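Local coordinates for protein putative cytochrome P450 120 (Synechocystis sp., PDB 2VE3) that binds heme and retinoic acid and probably works as a cytochrome P450 monooxygenase, inserting oxygen into organic substrates, at residues P302-V307 with F404-I409. Numbering follows the deposited sequence.
Sequences PYLDQV and FATRLI
Leu304 meets Ala405 and Thr406 where two helices of the cytochrome P450 fold pass each other: helix 302-314, the K helix of the family, and helix 394-411, the L helix that follows the probable heme-ligating Cys391. The contact is small, burying 111 Å² in all, and a single leucine makes it from the K-helix side. At the start of that helix, the backbone N atoms of Tyr303 and Leu304 are both hydrogen-bonded to the carboxylate of Glu283, which ties this end to helix 274-285. Leu304 holds CG anti to its own N (chi1 176°), which extends the side chain toward helix 394-411; the nearest CA atoms of the two segments, those of Leu304 and Ala405, lie 8.2 Å apart. Both methyls of Leu304 face the Ala405 methyl from the same side, CD1 at 3.8 Å from Ala405 CB and CD2 at 4.1 Å from it. One residue on, Asp305 adds a polar link between the helices, its OD1 forming a salt bridge with Lys402 NZ. Phe266 of helix 241-272 also packs on Ala405. The side chain of Thr406 crosses that of Leu304 at about a right angle; its OG1 is hydrogen-bonded to Lys402 O one turn back and touches Leu304 CD2 at 3.6 Å.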
loop_
_atom_site.group_PDB
_atom_site.type_symbol
_atom_site.label_atom_id
_atom_site.label_comp_id
_atom_site.label_asym_id
_atom_site.label_seq_id
_atom_site.Cartn_x
_atom_site.Cartn_y
_atom_site.Cartn_z
ATOM N N PRO A 302 -20.544 -9.935 1.764
ATOM C CA PRO A 302 -19.717 -10.697 2.706
ATOM C C PRO A 302 -18.726 -11.682 2.061
ATOM O O PRO A 302 -17.618 -11.854 2.579
ATOM C CB PRO A 302 -20.755 -11.476 3.537
ATOM C CG PRO A 302 -21.964 -11.555 2.666
ATOM C CD PRO A 302 -21.978 -10.204 1.989
ATOM N N TYR A 303 -19.121 -12.355 0.982
ATOM C CA TYR A 303 -18.201 -13.275 0.331
ATOM C C TYR A 303 -17.070 -12.530 -0.396
ATOM O O TYR A 303 -15.926 -12.953 -0.335
ATOM C CB TYR A 303 -18.919 -14.222 -0.635
ATOM C CG TYR A 303 -17.954 -15.178 -1.284
ATOM C CD1 TYR A 303 -17.387 -16.215 -0.553
ATOM C CD2 TYR A 303 -17.570 -15.013 -2.624
ATOM C CE1 TYR A 303 -16.491 -17.083 -1.132
ATOM C CE2 TYR A 303 -16.652 -15.872 -3.211
ATOM C CZ TYR A 303 -16.128 -16.902 -2.463
ATOM O OH TYR A 303 -15.241 -17.758 -3.032
ATOM N N LEU A 304 -17.394 -11.428 -1.080
ATOM C CA LEU A 304 -16.370 -10.601 -1.728
ATOM C C LEU A 304 -15.402 -10.069 -0.670
ATOM O O LEU A 304 -14.182 -10.080 -0.877
ATOM C CB LEU A 304 -16.991 -9.457 -2.542
ATOM C CG LEU A 304 -16.039 -8.455 -3.206
ATOM C CD1 LEU A 304 -15.072 -9.143 -4.185
ATOM C CD2 LEU A 304 -16.781 -7.345 -3.918
ATOM N N ASP A 305 -15.950 -9.633 0.467
ATOM C CA ASP A 305 -15.140 -9.288 1.632
ATOM C C ASP A 305 -14.046 -10.323 1.924
ATOM O O ASP A 305 -12.888 -9.947 2.137
ATOM C CB ASP A 305 -16.009 -9.118 2.879
ATOM C CG ASP A 305 -16.695 -7.767 2.953
ATOM O OD1 ASP A 305 -16.488 -6.893 2.080
ATOM O OD2 ASP A 305 -17.471 -7.587 3.909
ATOM N N GLN A 306 -14.426 -11.610 1.960
ATOM C CA GLN A 306 -13.473 -12.716 2.185
ATOM C C GLN A 306 -12.378 -12.838 1.116
ATOM O O GLN A 306 -11.214 -13.070 1.428
ATOM C CB GLN A 306 -14.212 -14.043 2.236
ATOM C CG GLN A 306 -15.002 -14.287 3.517
ATOM C CD GLN A 306 -15.620 -15.674 3.524
ATOM O OE1 GLN A 306 -14.967 -16.673 3.176
ATOM N NE2 GLN A 306 -16.889 -15.743 3.910
ATOM N N VAL A 307 -12.783 -12.741 -0.144
ATOM C CA VAL A 307 -11.854 -12.826 -1.287
ATOM C C VAL A 307 -10.797 -11.715 -1.175
ATOM O O VAL A 307 -9.593 -11.936 -1.410
ATOM C CB VAL A 307 -12.648 -12.728 -2.606
ATOM C CG1 VAL A 307 -11.726 -12.594 -3.812
ATOM C CG2 VAL A 307 -13.566 -13.924 -2.750
ATOM N N PHE A 404 -14.293 -1.828 -7.687
ATOM C CA PHE A 404 -13.637 -2.338 -8.900
ATOM C C PHE A 404 -13.945 -3.819 -9.129
ATOM O O PHE A 404 -14.263 -4.232 -10.237
ATOM C CB PHE A 404 -12.116 -2.154 -8.828
ATOM C CG PHE A 404 -11.386 -2.727 -10.003
ATOM C CD1 PHE A 404 -11.188 -1.969 -11.147
ATOM C CD2 PHE A 404 -10.902 -4.027 -9.971
ATOM C CE1 PHE A 404 -10.505 -2.497 -12.250
ATOM C CE2 PHE A 404 -10.218 -4.567 -11.062
ATOM C CZ PHE A 404 -10.016 -3.798 -12.203
ATOM N N ALA A 405 -13.811 -4.603 -8.066
ATOM C CA ALA A 405 -14.092 -6.020 -8.098
ATOM C C ALA A 405 -15.520 -6.235 -8.597
ATOM O O ALA A 405 -15.761 -7.106 -9.446
ATOM C CB ALA A 405 -13.917 -6.611 -6.711
ATOM N N THR A 406 -16.434 -5.410 -8.089
ATOM C CA THR A 406 -17.855 -5.514 -8.384
ATOM C C THR A 406 -18.158 -5.186 -9.839
ATOM O O THR A 406 -18.762 -5.982 -10.541
ATOM C CB THR A 406 -18.705 -4.639 -7.406
ATOM O OG1 THR A 406 -18.631 -5.183 -6.083
ATOM C CG2 THR A 406 -20.170 -4.582 -7.837
ATOM N N ARG A 407 -17.726 -4.019 -10.296
ATOM C CA ARG A 407 -17.962 -3.616 -11.688
ATOM C C ARG A 407 -17.285 -4.501 -12.726
ATOM O O ARG A 407 -17.822 -4.694 -13.821
ATOM C CB ARG A 407 -17.571 -2.163 -11.911
ATOM C CG ARG A 407 -18.467 -1.177 -11.210
ATOM C CD ARG A 407 -19.913 -1.336 -11.625
ATOM N NE ARG A 407 -20.659 -0.121 -11.333
ATOM C CZ ARG A 407 -21.983 -0.007 -11.353
ATOM N NH1 ARG A 407 -22.744 -1.060 -11.633
ATOM N NH2 ARG A 407 -22.541 1.171 -11.067
ATOM N N LEU A 408 -16.107 -5.026 -12.392
ATOM C CA LEU A 408 -15.374 -5.883 -13.311
ATOM C C LEU A 408 -16.056 -7.242 -13.465
ATOM O O LEU A 408 -16.236 -7.724 -14.581
ATOM C CB LEU A 408 -13.918 -6.059 -12.868
ATOM C CG LEU A 408 -13.079 -7.059 -13.684
ATOM C CD1 LEU A 408 -12.918 -6.639 -15.138
ATOM C CD2 LEU A 408 -11.717 -7.313 -13.032
ATOM N N ILE A 409 -16.442 -7.847 -12.347
ATOM C CA ILE A 409 -17.075 -9.163 -12.390
ATOM C C ILE A 409 -18.504 -9.123 -12.963
ATOM O O ILE A 409 -18.910 -10.030 -13.688
ATOM C CB ILE A 409 -16.963 -9.905 -11.026
ATOM C CG1 ILE A 409 -15.524 -10.399 -10.848
ATOM C CG2 ILE A 409 -17.944 -11.093 -10.953
ATOM C CD1 ILE A 409 -15.215 -11.051 -9.515
#